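Local coordinates for protein hydrolase, putative (Plasmodium vivax, PDB 2B30) that is probably a magnesium-dependent phosphatase of the haloacid dehalogenase superfamily and holds a calcium ion at its acidic metal site in this crystal, at residues T207-Y212 with D248-I253; K181-L186 with N213-V218; Y96-I101 with H223-G228; S262-N267 with S274-V279. One frame throughout, in Å; residues are numbered along the deposited sequence.

Contact 1. Residues T207-Y212 with D248-I253; sequences TIFTTY and DAENDI. With CA (calcium ion), chain E.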
loop_
_atom_site.group_PDB
_atom_site.type_symbol
_atom_site.label_atom_id
_atom_site.label_comp_id
_atom_site.label_asym_id
_atom_site.label_seq_id
_atom_site.Cartn_x
_atom_site.Cartn_y
_atom_site.Cartn_z
ATOM N N THR A 207 10.834 6.213 -2.690
ATOM C CA THR A 207 10.701 5.333 -1.544
ATOM C C THR A 207 12.073 5.196 -0.875
ATOM O O THR A 207 13.034 4.739 -1.504
ATOM C CB THR A 207 10.230 3.959 -2.027
ATOM O OG1 THR A 207 8.965 4.108 -2.675
ATOM C CG2 THR A 207 10.125 2.960 -0.886
ATOM N N ILE A 208 12.180 5.602 0.385
ATOM C CA ILE A 208 13.434 5.468 1.116
ATOM C C ILE A 208 13.216 4.646 2.379
ATOM O O ILE A 208 12.663 5.141 3.358
ATOM C CB ILE A 208 14.044 6.837 1.507
ATOM C CG1 ILE A 208 14.315 7.703 0.272
ATOM C CG2 ILE A 208 15.342 6.644 2.288
ATOM C CD1 ILE A 208 13.494 8.989 0.228
ATOM N N PHE A 209 13.662 3.393 2.354
ATOM C CA PHE A 209 13.649 2.562 3.549
ATOM C C PHE A 209 15.005 2.608 4.238
ATOM O O PHE A 209 16.027 2.888 3.611
ATOM C CB PHE A 209 13.285 1.116 3.216
ATOM C CG PHE A 209 11.834 0.918 2.840
ATOM C CD1 PHE A 209 10.815 1.230 3.741
ATOM C CD2 PHE A 209 11.483 0.391 1.598
ATOM C CE1 PHE A 209 9.472 1.039 3.403
ATOM C CE2 PHE A 209 10.141 0.195 1.258
ATOM C CZ PHE A 209 9.135 0.517 2.161
ATOM N N THR A 210 14.986 2.333 5.540
ATOM C CA THR A 210 16.183 2.264 6.360
ATOM C C THR A 210 16.434 0.810 6.735
ATOM O O THR A 210 15.555 0.152 7.291
ATOM C CB THR A 210 16.024 3.116 7.625
ATOM O OG1 THR A 210 15.861 4.483 7.241
ATOM C CG2 THR A 210 17.244 3.006 8.519
ATOM N N THR A 211 17.632 0.320 6.418
ATOM C CA THR A 211 18.027 -1.069 6.691
ATOM C C THR A 211 18.150 -1.256 8.197
ATOM O O THR A 211 18.224 -0.277 8.944
ATOM C CB THR A 211 19.380 -1.426 5.986
ATOM O OG1 THR A 211 19.247 -1.239 4.572
ATOM C CG2 THR A 211 19.798 -2.870 6.220
ATOM N N TYR A 212 18.140 -2.516 8.631
ATOM C CA TYR A 212 18.425 -2.869 10.023
ATOM C C TYR A 212 19.736 -2.268 10.566
ATOM O O TYR A 212 19.827 -1.990 11.760
ATOM C CB TYR A 212 18.449 -4.391 10.188
ATOM C CG TYR A 212 18.802 -4.833 11.589
ATOM C CD1 TYR A 212 17.880 -4.712 12.632
ATOM C CD2 TYR A 212 20.059 -5.359 11.874
ATOM C CE1 TYR A 212 18.198 -5.114 13.918
ATOM C CE2 TYR A 212 20.392 -5.760 13.151
ATOM C CZ TYR A 212 19.458 -5.636 14.170
ATOM O OH TYR A 212 19.797 -6.034 15.436
ATOM N N ASP A 248 10.560 -8.880 9.230
ATOM C CA ASP A 248 11.294 -8.358 10.376
ATOM C C ASP A 248 11.509 -6.850 10.448
ATOM O O ASP A 248 11.707 -6.323 11.546
ATOM C CB ASP A 248 12.666 -9.036 10.450
ATOM C CG ASP A 248 13.608 -8.549 9.378
ATOM O OD1 ASP A 248 13.292 -8.719 8.188
ATOM O OD2 ASP A 248 14.665 -7.984 9.719
ATOM N N ALA A 249 11.473 -6.159 9.312
ATOM C CA ALA A 249 11.978 -4.791 9.233
ATOM C C ALA A 249 10.974 -3.802 8.612
ATOM O O ALA A 249 9.824 -4.149 8.317
ATOM C CB ALA A 249 13.282 -4.798 8.448
ATOM N N GLU A 250 11.429 -2.566 8.421
ATOM C CA GLU A 250 10.611 -1.496 7.860
ATOM C C GLU A 250 10.032 -1.823 6.471
ATOM O O GLU A 250 8.868 -1.504 6.185
ATOM C CB GLU A 250 11.430 -0.204 7.787
ATOM C CG GLU A 250 10.605 1.052 7.626
ATOM C CD GLU A 250 11.458 2.309 7.650
ATOM O OE1 GLU A 250 12.362 2.445 6.791
ATOM O OE2 GLU A 250 11.220 3.164 8.533
ATOM N N ASN A 251 10.832 -2.457 5.614
ATOM C CA ASN A 251 10.383 -2.788 4.256
ATOM C C ASN A 251 9.468 -4.023 4.178
ATOM O O ASN A 251 9.089 -4.451 3.077
ATOM C CB ASN A 251 11.583 -2.933 3.302
ATOM C CG ASN A 251 12.463 -4.106 3.639
ATOM O OD1 ASN A 251 12.499 -4.567 4.779
ATOM N ND2 ASN A 251 13.176 -4.602 2.646
ATOM N N ASP A 252 9.119 -4.589 5.337
ATOM C CA ASP A 252 8.159 -5.700 5.424
ATOM C C ASP A 252 6.784 -5.253 5.944
ATOM O O ASP A 252 5.829 -6.010 5.893
ATOM C CB ASP A 252 8.689 -6.798 6.366
ATOM C CG ASP A 252 9.986 -7.413 5.896
ATOM O OD1 ASP A 252 10.048 -7.865 4.734
ATOM O OD2 ASP A 252 10.945 -7.460 6.699
ATOM N N ILE A 253 6.685 -4.042 6.465
ATOM C CA ILE A 253 5.497 -3.636 7.224
ATOM C C ILE A 253 4.191 -3.646 6.424
ATOM O O ILE A 253 3.139 -4.030 6.948
ATOM C CB ILE A 253 5.699 -2.235 7.854
ATOM C CG1 ILE A 253 6.767 -2.297 8.941
ATOM C CG2 ILE A 253 4.391 -1.687 8.430
ATOM C CD1 ILE A 253 7.363 -0.964 9.190
HETATM CA CA CA E . 14.540 -8.361 5.943
#
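Phe-209, near the end of strand 206-210, lays one face of its ring on the CB of Asn-251 while Glu-250 reaches past the ring's edge to the strand backbone. The Asn-251 CB stands 3.9 Å from the centroid of the Phe-209 ring and 17° off its normal, a CH-pi contact displaced toward the rim. The same ring meets Glu-250 OE1 at its edge and in its plane, with Phe-209 CD1 3.6 Å from that oxygen. OE1 also takes the one hydrogen bond between the segments, from Thr-210 N at 2.9 Å. This bond is nearly straight (162° at the hydrogen) and meets the oxygen almost head-on. Glu-250 spans the distance because its CG lies anti to the backbone N (chi1 -162°) and the chain runs on extended. Asn-251 turns its amide away from the strand, where ND2 bonds to Asn-98 OD1. Packing is close around the Phe-209 ring and the Thr-210 backbone. The contact is a surface one, and toward the exposed Tyr-212 the segments part: the closest pair there is Tyr-212 CB and Asp-248 OD2, 5.2 Å apart. Behind the close part, Asp-252 OD2 accepts from Asp-248 N at 2.9 Å and from Ala-249 N at 3.0 Å, holding the loop in shape. Asp-248 OD1 binds the calcium ion at 2.6 Å, beside Asp-33 OD2 and Asp-35 O. An acidic loop after a core strand, here facing the edge of the cap sheet, is the GDxxxD metal-binding motif of haloacid dehalogenase-like hydrolases.

Contact 2. Residues K181-L186 with N213-V218; sequences KLMIVL and NGHAEV
Leu-182 and Val-218 trade backbone bonds in both directions, Leu-182 N to Val-218 O at 3.0 Å and Val-218 N to Leu-182 O at 2.8 Å. Ile-184 and Ala-216 form the second such antiparallel hydrogen-bonded pair. Between them Met-183 and Glu-217 make the non-hydrogen-bonded pair, and their backbones look outward to the next strands, Met-183 to Ile-137 and Glu-217 to Phe-209. Past the end of the ladder a side chain takes over from the backbone: Leu-186 N gives its hydrogen to His-215 ND1 at 3.0 Å, nearly straight (177°) and in the ring plane. Used this way, ND1 is an acceptor, so a neutral ring would carry its proton on NE2. Asn-213 O sits over the centre of one face of the same ring. These are middle strands of the cap-domain sheet, consistent with the cap of subfamily IIB of the haloacid dehalogenase superfamily. Leu-182, Ile-184 and Ala-216 turn to the face packed against helices 117-129 and 191-201. On the other face, Met-183 CG touches Glu-217 CG at 4.0 Å, and the methyl CE reaches His-215 CB at 3.8 Å. There Lys-181 bends at chi3 (80°) and brings NZ to 3.1 Å from Glu-217 OE2, a salt bridge made on the anti side of that oxygen, 33° out of the carboxylate plane. The second oxygen, OE1, has a weak bond from Asn-98 ND2. Two carbonyls beyond the ladder are met from elsewhere: Val-185 O by Gln-135 NE2, Gly-214 O by Ser-191 OG.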
loop_
_atom_site.group_PDB
_atom_site.type_symbol
_atom_site.label_atom_id
_atom_site.label_comp_id
_atom_site.label_asym_id
_atom_site.label_seq_id
_atom_site.Cartn_x
_atom_site.Cartn_y
_atom_site.Cartn_z
ATOM N N LYS A 181 17.524 0.600 -7.854
ATOM C CA LYS A 181 17.786 0.890 -6.452
ATOM C C LYS A 181 19.174 1.466 -6.196
ATOM O O LYS A 181 20.154 1.025 -6.795
ATOM C CB LYS A 181 17.617 -0.384 -5.621
ATOM C CG LYS A 181 17.937 -0.226 -4.137
ATOM C CD LYS A 181 17.515 -1.456 -3.366
ATOM C CE LYS A 181 18.519 -2.590 -3.493
ATOM N NZ LYS A 181 19.281 -2.752 -2.248
ATOM N N LEU A 182 19.242 2.445 -5.297
ATOM C CA LEU A 182 20.515 2.878 -4.718
ATOM C C LEU A 182 20.507 2.502 -3.237
ATOM O O LEU A 182 19.629 2.947 -2.487
ATOM C CB LEU A 182 20.729 4.390 -4.858
ATOM C CG LEU A 182 20.572 5.061 -6.221
ATOM C CD1 LEU A 182 21.127 6.466 -6.157
ATOM C CD2 LEU A 182 21.281 4.300 -7.310
ATOM N N MET A 183 21.458 1.668 -2.824
ATOM C CA MET A 183 21.646 1.372 -1.408
ATOM C C MET A 183 22.813 2.187 -0.895
ATOM O O MET A 183 23.968 1.844 -1.142
ATOM C CB MET A 183 21.924 -0.105 -1.167
ATOM C CG MET A 183 21.901 -0.476 0.306
ATOM S SD MET A 183 23.083 -1.767 0.681
ATOM C CE MET A 183 22.808 -1.968 2.446
ATOM N N ILE A 184 22.511 3.268 -0.185
ATOM C CA ILE A 184 23.551 4.127 0.375
ATOM C C ILE A 184 24.050 3.496 1.680
ATOM O O ILE A 184 23.319 3.433 2.671
ATOM C CB ILE A 184 23.040 5.566 0.618
ATOM C CG1 ILE A 184 22.416 6.142 -0.662
ATOM C CG2 ILE A 184 24.173 6.473 1.079
ATOM C CD1 ILE A 184 21.873 7.556 -0.497
ATOM N N VAL A 185 25.290 3.011 1.658
ATOM C CA VAL A 185 25.914 2.446 2.847
ATOM C C VAL A 185 26.317 3.587 3.775
ATOM O O VAL A 185 27.016 4.514 3.372
ATOM C CB VAL A 185 27.127 1.568 2.486
ATOM C CG1 VAL A 185 27.882 1.155 3.730
ATOM C CG2 VAL A 185 26.673 0.335 1.712
ATOM N N LEU A 186 25.850 3.514 5.014
ATOM C CA LEU A 186 25.959 4.624 5.948
ATOM C C LEU A 186 26.704 4.238 7.218
ATOM O O LEU A 186 26.631 3.101 7.696
ATOM C CB LEU A 186 24.565 5.180 6.280
ATOM C CG LEU A 186 24.164 6.545 5.690
ATOM C CD1 LEU A 186 24.788 6.845 4.341
ATOM C CD2 LEU A 186 22.639 6.674 5.604
ATOM N N ASN A 213 20.733 -2.080 9.698
ATOM C CA ASN A 213 22.011 -1.460 10.065
ATOM C C ASN A 213 22.091 0.044 9.748
ATOM O O ASN A 213 23.188 0.618 9.681
ATOM C CB ASN A 213 23.160 -2.193 9.355
ATOM C CG ASN A 213 23.474 -3.541 9.974
ATOM O OD1 ASN A 213 22.719 -4.053 10.803
ATOM N ND2 ASN A 213 24.602 -4.124 9.576
ATOM N N GLY A 214 20.938 0.678 9.544
ATOM C CA GLY A 214 20.866 2.129 9.331
ATOM C C GLY A 214 21.321 2.613 7.964
ATOM O O GLY A 214 21.662 3.787 7.805
ATOM N N HIS A 215 21.328 1.713 6.979
ATOM C CA HIS A 215 21.646 2.071 5.590
ATOM C C HIS A 215 20.358 2.491 4.871
ATOM O O HIS A 215 19.260 2.120 5.293
ATOM C CB HIS A 215 22.306 0.892 4.859
ATOM C CG HIS A 215 23.453 0.271 5.605
ATOM N ND1 HIS A 215 24.626 0.946 5.873
ATOM C CD2 HIS A 215 23.608 -0.972 6.126
ATOM C CE1 HIS A 215 25.448 0.151 6.536
ATOM N NE2 HIS A 215 24.857 -1.020 6.699
ATOM N N ALA A 216 20.491 3.273 3.802
ATOM C CA ALA A 216 19.321 3.735 3.032
ATOM C C ALA A 216 19.140 2.925 1.752
ATOM O O ALA A 216 20.037 2.872 0.933
ATOM C CB ALA A 216 19.442 5.219 2.696
ATOM N N GLU A 217 17.981 2.288 1.600
ATOM C CA GLU A 217 17.600 1.641 0.349
ATOM C C GLU A 217 16.631 2.561 -0.378
ATOM O O GLU A 217 15.540 2.828 0.124
ATOM C CB GLU A 217 16.941 0.287 0.613
ATOM C CG GLU A 217 17.925 -0.849 0.837
ATOM C CD GLU A 217 17.243 -2.217 0.949
ATOM O OE1 GLU A 217 16.139 -2.322 1.553
ATOM O OE2 GLU A 217 17.823 -3.200 0.429
ATOM N N VAL A 218 17.036 3.042 -1.550
ATOM C CA VAL A 218 16.257 4.014 -2.336
ATOM C C VAL A 218 15.643 3.364 -3.576
ATOM O O VAL A 218 16.363 2.915 -4.450
ATOM C CB VAL A 218 17.156 5.165 -2.795
ATOM C CG1 VAL A 218 16.370 6.190 -3.590
ATOM C CG2 VAL A 218 17.808 5.809 -1.594
#

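Contact 3. Residues Y96-I101 with H223-G228; sequences YINGTI and HDKYTG
This is a buried meeting of backbones, in which the turn of Asn-98 and Gly-99, between strands 94-96 and 101-103 of the core, abuts the start of helix 225-235. Gly-99 and Gly-228 meet backbone to backbone, their CA atoms 4.1 Å apart, a closeness that two residues without side chains allow. Gly-99 CA also points a hydrogen at Asp-224 O. Polar links between the segments run through two waters. One donates to Asn-98 O at 2.7 Å and to His-223 O; the other donates to Gly-99 O at 3.0 Å and bonds with Thr-227 OG1 and, in the imidazole plane, with His-223 ND1 at 2.7 Å. Beside it Thr-100 CG2 rests on His-223 CB at 3.8 Å, placed there because OG1 is turned back (chi1 56°) to donate to Ile-97 O. Asp-224 is the N-cap of the helix, its OD2 accepting from Tyr-226 N at 3.0 Å. Lys-225 runs out extended past Asn-98, CE lying 3.9 Å from OD1, and its NZ makes a salt bridge with Asp-252 and a hydrogen bond to Cys-67 O. A lysine in the first helical turn, held by the acidic loop beside the metal, fits the motif III lysine of haloacid dehalogenase-like hydrolases.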
loop_
_atom_site.group_PDB
_atom_site.type_symbol
_atom_site.label_atom_id
_atom_site.label_comp_id
_atom_site.label_asym_id
_atom_site.label_seq_id
_atom_site.Cartn_x
_atom_site.Cartn_y
_atom_site.Cartn_z
ATOM N N TYR A 96 11.623 -8.895 -5.814
ATOM C CA TYR A 96 12.966 -8.446 -5.543
ATOM C C TYR A 96 13.045 -6.938 -5.605
ATOM O O TYR A 96 12.182 -6.295 -6.199
ATOM C CB TYR A 96 13.909 -9.077 -6.546
ATOM C CG TYR A 96 13.884 -10.576 -6.471
ATOM C CD1 TYR A 96 14.429 -11.229 -5.385
ATOM C CD2 TYR A 96 13.290 -11.351 -7.474
ATOM C CE1 TYR A 96 14.414 -12.610 -5.295
ATOM C CE2 TYR A 96 13.268 -12.741 -7.389
ATOM C CZ TYR A 96 13.836 -13.353 -6.293
ATOM O OH TYR A 96 13.839 -14.705 -6.165
ATOM N N ILE A 97 14.075 -6.383 -4.966
ATOM C CA ILE A 97 14.321 -4.944 -4.970
ATOM C C ILE A 97 13.070 -4.191 -4.519
ATOM O O ILE A 97 12.588 -3.282 -5.193
ATOM C CB ILE A 97 14.811 -4.434 -6.357
ATOM C CG1 ILE A 97 15.926 -5.345 -6.897
ATOM C CG2 ILE A 97 15.309 -2.967 -6.253
ATOM C CD1 ILE A 97 16.743 -4.711 -8.027
ATOM N N ASN A 98 12.552 -4.614 -3.374
ATOM C CA ASN A 98 11.424 -3.976 -2.720
ATOM C C ASN A 98 10.205 -3.808 -3.612
ATOM O O ASN A 98 9.465 -2.823 -3.504
ATOM C CB ASN A 98 11.867 -2.655 -2.069
ATOM C CG ASN A 98 12.704 -2.891 -0.827
ATOM O OD1 ASN A 98 12.688 -3.999 -0.278
ATOM N ND2 ASN A 98 13.425 -1.863 -0.371
ATOM N N GLY A 99 9.989 -4.792 -4.479
ATOM C CA GLY A 99 8.774 -4.841 -5.275
ATOM C C GLY A 99 8.857 -4.220 -6.646
ATOM O O GLY A 99 7.857 -4.215 -7.370
ATOM N N THR A 100 10.041 -3.728 -7.011
ATOM C CA THR A 100 10.255 -3.110 -8.316
ATOM C C THR A 100 10.684 -4.137 -9.383
ATOM O O THR A 100 10.630 -3.852 -10.587
ATOM C CB THR A 100 11.273 -1.954 -8.224
ATOM O OG1 THR A 100 12.494 -2.428 -7.652
ATOM C CG2 THR A 100 10.735 -0.847 -7.349
ATOM N N ILE A 101 11.093 -5.330 -8.954
ATOM C CA ILE A 101 11.336 -6.428 -9.892
ATOM C C ILE A 101 10.597 -7.681 -9.432
ATOM O O ILE A 101 10.761 -8.113 -8.296
ATOM C CB ILE A 101 12.847 -6.743 -10.079
ATOM C CG1 ILE A 101 13.557 -5.548 -10.692
ATOM C CG2 ILE A 101 13.048 -7.961 -11.005
ATOM C CD1 ILE A 101 15.068 -5.688 -10.735
ATOM N N HIS A 223 6.094 2.021 -4.685
ATOM C CA HIS A 223 6.372 0.580 -4.714
ATOM C C HIS A 223 6.910 0.072 -3.387
ATOM O O HIS A 223 7.719 0.723 -2.733
ATOM C CB HIS A 223 7.381 0.238 -5.823
ATOM C CG HIS A 223 6.863 0.495 -7.201
ATOM N ND1 HIS A 223 5.994 -0.363 -7.835
ATOM C CD2 HIS A 223 7.059 1.531 -8.048
ATOM C CE1 HIS A 223 5.681 0.131 -9.020
ATOM N NE2 HIS A 223 6.316 1.278 -9.175
ATOM N N ASP A 224 6.442 -1.102 -2.992
ATOM C CA ASP A 224 7.061 -1.847 -1.906
ATOM C C ASP A 224 6.850 -3.351 -2.159
ATOM O O ASP A 224 6.381 -3.740 -3.235
ATOM C CB ASP A 224 6.498 -1.407 -0.560
ATOM C CG ASP A 224 5.088 -1.861 -0.362
ATOM O OD1 ASP A 224 4.213 -1.390 -1.123
ATOM O OD2 ASP A 224 4.857 -2.703 0.539
ATOM N N LYS A 225 7.222 -4.187 -1.193
ATOM C CA LYS A 225 7.037 -5.629 -1.324
ATOM C C LYS A 225 5.571 -5.973 -1.577
ATOM O O LYS A 225 5.273 -6.795 -2.442
ATOM C CB LYS A 225 7.558 -6.373 -0.087
ATOM C CG LYS A 225 9.086 -6.403 0.030
ATOM C CD LYS A 225 9.542 -7.282 1.198
ATOM C CE LYS A 225 10.967 -6.955 1.639
ATOM N NZ LYS A 225 11.537 -7.999 2.539
ATOM N N TYR A 226 4.661 -5.321 -0.856
ATOM C CA TYR A 226 3.220 -5.588 -0.996
ATOM C C TYR A 226 2.668 -5.357 -2.423
ATOM O O TYR A 226 1.930 -6.199 -2.941
ATOM C CB TYR A 226 2.409 -4.775 0.029
ATOM C CG TYR A 226 0.909 -5.057 -0.005
ATOM C CD1 TYR A 226 0.421 -6.330 0.257
ATOM C CD2 TYR A 226 -0.022 -4.035 -0.280
ATOM C CE1 TYR A 226 -0.951 -6.596 0.230
ATOM C CE2 TYR A 226 -1.405 -4.292 -0.304
ATOM C CZ TYR A 226 -1.854 -5.574 -0.055
ATOM O OH TYR A 226 -3.194 -5.857 -0.076
ATOM N N THR A 227 3.019 -4.232 -3.046
ATOM C CA THR A 227 2.499 -3.911 -4.383
ATOM C C THR A 227 3.078 -4.835 -5.423
ATOM O O THR A 227 2.400 -5.159 -6.399
ATOM C CB THR A 227 2.830 -2.496 -4.833
ATOM O OG1 THR A 227 4.257 -2.324 -4.904
ATOM C CG2 THR A 227 2.215 -1.494 -3.910
ATOM N N GLY A 228 4.336 -5.231 -5.222
ATOM C CA GLY A 228 4.991 -6.229 -6.076
ATOM C C GLY A 228 4.349 -7.595 -5.920
ATOM O O GLY A 228 4.027 -8.245 -6.914
HETATM O O HOH W 1 10.157 -0.232 -3.138
HETATM O O HOH W 2 5.188 -2.946 -7.391
#

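Contact 4. Residues S262-N267 with S274-V279; sequences SFAVAN and SHAKCV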
loop_
_atom_site.group_PDB
_atom_site.type_symbol
_atom_site.label_atom_id
_atom_site.label_comp_id
_atom_site.label_asym_id
_atom_site.label_seq_id
_atom_site.Cartn_x
_atom_site.Cartn_y
_atom_site.Cartn_z
ATOM N N SER A 262 0.188 -13.236 8.890
ATOM C CA SER A 262 1.450 -12.511 8.856
ATOM C C SER A 262 2.175 -12.681 10.169
ATOM O O SER A 262 1.592 -12.542 11.257
ATOM C CB SER A 262 1.238 -11.021 8.553
ATOM O OG SER A 262 0.562 -10.348 9.602
ATOM N N PHE A 263 3.461 -12.982 10.064
ATOM C CA PHE A 263 4.249 -13.338 11.225
ATOM C C PHE A 263 5.545 -12.556 11.269
ATOM O O PHE A 263 6.248 -12.465 10.263
ATOM C CB PHE A 263 4.520 -14.839 11.199
ATOM C CG PHE A 263 3.287 -15.664 11.401
ATOM C CD1 PHE A 263 2.872 -16.014 12.676
ATOM C CD2 PHE A 263 2.520 -16.064 10.322
ATOM C CE1 PHE A 263 1.718 -16.765 12.866
ATOM C CE2 PHE A 263 1.371 -16.810 10.507
ATOM C CZ PHE A 263 0.969 -17.157 11.784
ATOM N N ALA A 264 5.851 -11.984 12.434
ATOM C CA ALA A 264 7.136 -11.311 12.644
ATOM C C ALA A 264 8.051 -12.180 13.491
ATOM O O ALA A 264 7.641 -12.708 14.515
ATOM C CB ALA A 264 6.940 -9.969 13.293
ATOM N N VAL A 265 9.294 -12.338 13.051
ATOM C CA VAL A 265 10.279 -13.095 13.826
ATOM C C VAL A 265 10.519 -12.436 15.183
ATOM O O VAL A 265 10.309 -11.233 15.348
ATOM C CB VAL A 265 11.636 -13.240 13.081
ATOM C CG1 VAL A 265 11.584 -14.360 12.064
ATOM C CG2 VAL A 265 12.052 -11.927 12.413
ATOM N N ALA A 266 10.960 -13.242 16.146
ATOM C CA ALA A 266 11.319 -12.762 17.488
ATOM C C ALA A 266 12.274 -11.575 17.444
ATOM O O ALA A 266 12.171 -10.652 18.266
ATOM C CB ALA A 266 11.946 -13.882 18.279
ATOM N N ASN A 267 13.200 -11.597 16.485
ATOM C CA ASN A 267 14.154 -10.493 16.311
ATOM C C ASN A 267 13.638 -9.313 15.475
ATOM O O ASN A 267 14.402 -8.420 15.127
ATOM C CB ASN A 267 15.470 -11.007 15.719
ATOM C CG ASN A 267 15.272 -11.843 14.472
ATOM O OD1 ASN A 267 14.826 -12.987 14.542
ATOM N ND2 ASN A 267 15.637 -11.292 13.328
ATOM N N SER A 274 4.341 -5.268 15.703
ATOM C CA SER A 274 2.979 -4.797 15.943
ATOM C C SER A 274 2.104 -4.867 14.695
ATOM O O SER A 274 0.906 -5.126 14.802
ATOM C CB SER A 274 2.967 -3.375 16.508
ATOM O OG SER A 274 3.755 -2.512 15.722
ATOM N N HIS A 275 2.689 -4.637 13.522
ATOM C CA HIS A 275 1.913 -4.621 12.280
ATOM C C HIS A 275 1.533 -6.033 11.831
ATOM O O HIS A 275 0.517 -6.233 11.149
ATOM C CB HIS A 275 2.654 -3.847 11.186
ATOM C CG HIS A 275 2.493 -2.364 11.299
ATOM N ND1 HIS A 275 1.406 -1.697 10.779
ATOM C CD2 HIS A 275 3.262 -1.422 11.894
ATOM C CE1 HIS A 275 1.509 -0.409 11.054
ATOM N NE2 HIS A 275 2.628 -0.216 11.727
ATOM N N ALA A 276 2.342 -7.006 12.240
ATOM C CA ALA A 276 2.060 -8.415 12.000
ATOM C C ALA A 276 0.944 -8.898 12.913
ATOM O O ALA A 276 0.612 -8.236 13.882
ATOM C CB ALA A 276 3.318 -9.245 12.223
ATOM N N LYS A 277 0.371 -10.052 12.597
ATOM C CA LYS A 277 -0.702 -10.630 13.412
ATOM C C LYS A 277 -0.110 -11.228 14.671
ATOM O O LYS A 277 -0.687 -11.145 15.761
ATOM C CB LYS A 277 -1.432 -11.737 12.650
ATOM C CG LYS A 277 -2.781 -12.148 13.245
ATOM C CD LYS A 277 -3.184 -13.547 12.768
ATOM C CE LYS A 277 -4.669 -13.659 12.411
ATOM N NZ LYS A 277 -5.017 -15.035 11.897
ATOM N N CYS A 278 1.064 -11.827 14.503
ATOM C CA CYS A 278 1.613 -12.686 15.512
ATOM C C CYS A 278 3.134 -12.666 15.479
ATOM O O CYS A 278 3.744 -12.805 14.417
ATOM C CB CYS A 278 1.086 -14.083 15.248
ATOM S SG CYS A 278 1.513 -15.273 16.476
ATOM N N VAL A 279 3.737 -12.476 16.650
ATOM C CA VAL A 279 5.182 -12.496 16.801
ATOM C C VAL A 279 5.597 -13.930 17.095
ATOM O O VAL A 279 5.036 -14.571 17.990
ATOM C CB VAL A 279 5.647 -11.602 17.973
ATOM C CG1 VAL A 279 7.192 -11.606 18.079
ATOM C CG2 VAL A 279 5.114 -10.187 17.823
#
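Ser-262 holds OG between its backbone N and carbonyl carbon (chi1 67°), which faces it to Lys-277 N, and Phe-263 sets CG anti to its carbonyl carbon (chi1 -68°), bringing the ring alongside Cys-278. The segments belong to a beta-alpha-beta crossover: strand 261-264, helix 270-275 and parallel strand 278-279 at the end of the core sheet. Where the helix gives way to the strand, Lys-277 N is shared between two acceptors of one residue, Ser-262 OG at 3.0 Å and Ser-262 O at 3.1 Å. That carbonyl also takes a weak bond from Cys-278 N, while OG has a further partner in Leu-256 O. Ala-264 N then bonds to Cys-278 O at 3.0 Å. On the helix side of the strands the methyls of Ala-264 and Ala-276 meet, CB to CB at 3.8 Å. Lys-203 and Asn-204 of the second subunit bond to the carbonyls of Ala-276 and His-275, so the end of the helix also belongs to the dimer contact. On the other face, with Leu-292 of helix 288-297 against the Phe-263 ring, Cys-278 CB lies 3.6 Å from Phe-263 CE1, and Cys-278 SG stands 5.0 Å from the ring centroid in an oblique sulfur-aromatic contact.

Contacts 1 and 3 lie close to the calcium ion, contact 1 where the cap sheet meets the metal loop; contact 2 lies within the cap sheet. It continues into contact 1 through that sheet, Phe-209 O lying 2.9 Å from Glu-217 N. Two polar links join contact 3 to contact 1: Lys-225 NZ is 2.7 Å from Asp-252 OD1, and Asn-98 OD1 is 3.0 Å from Asn-251 ND2. The side chain of Glu-217 comes to about 8 Å from the calcium ion and that of Lys-225 to about 5 Å. Contact 4 lies at the far edge of the core sheet, about 24 Å from contact 2 between centres, but touches the metal loop where Val-265 CG2 packs 3.5 Å from CB of the calcium ligand Asp-248. Contacts 3 and 4 both border the second subunit.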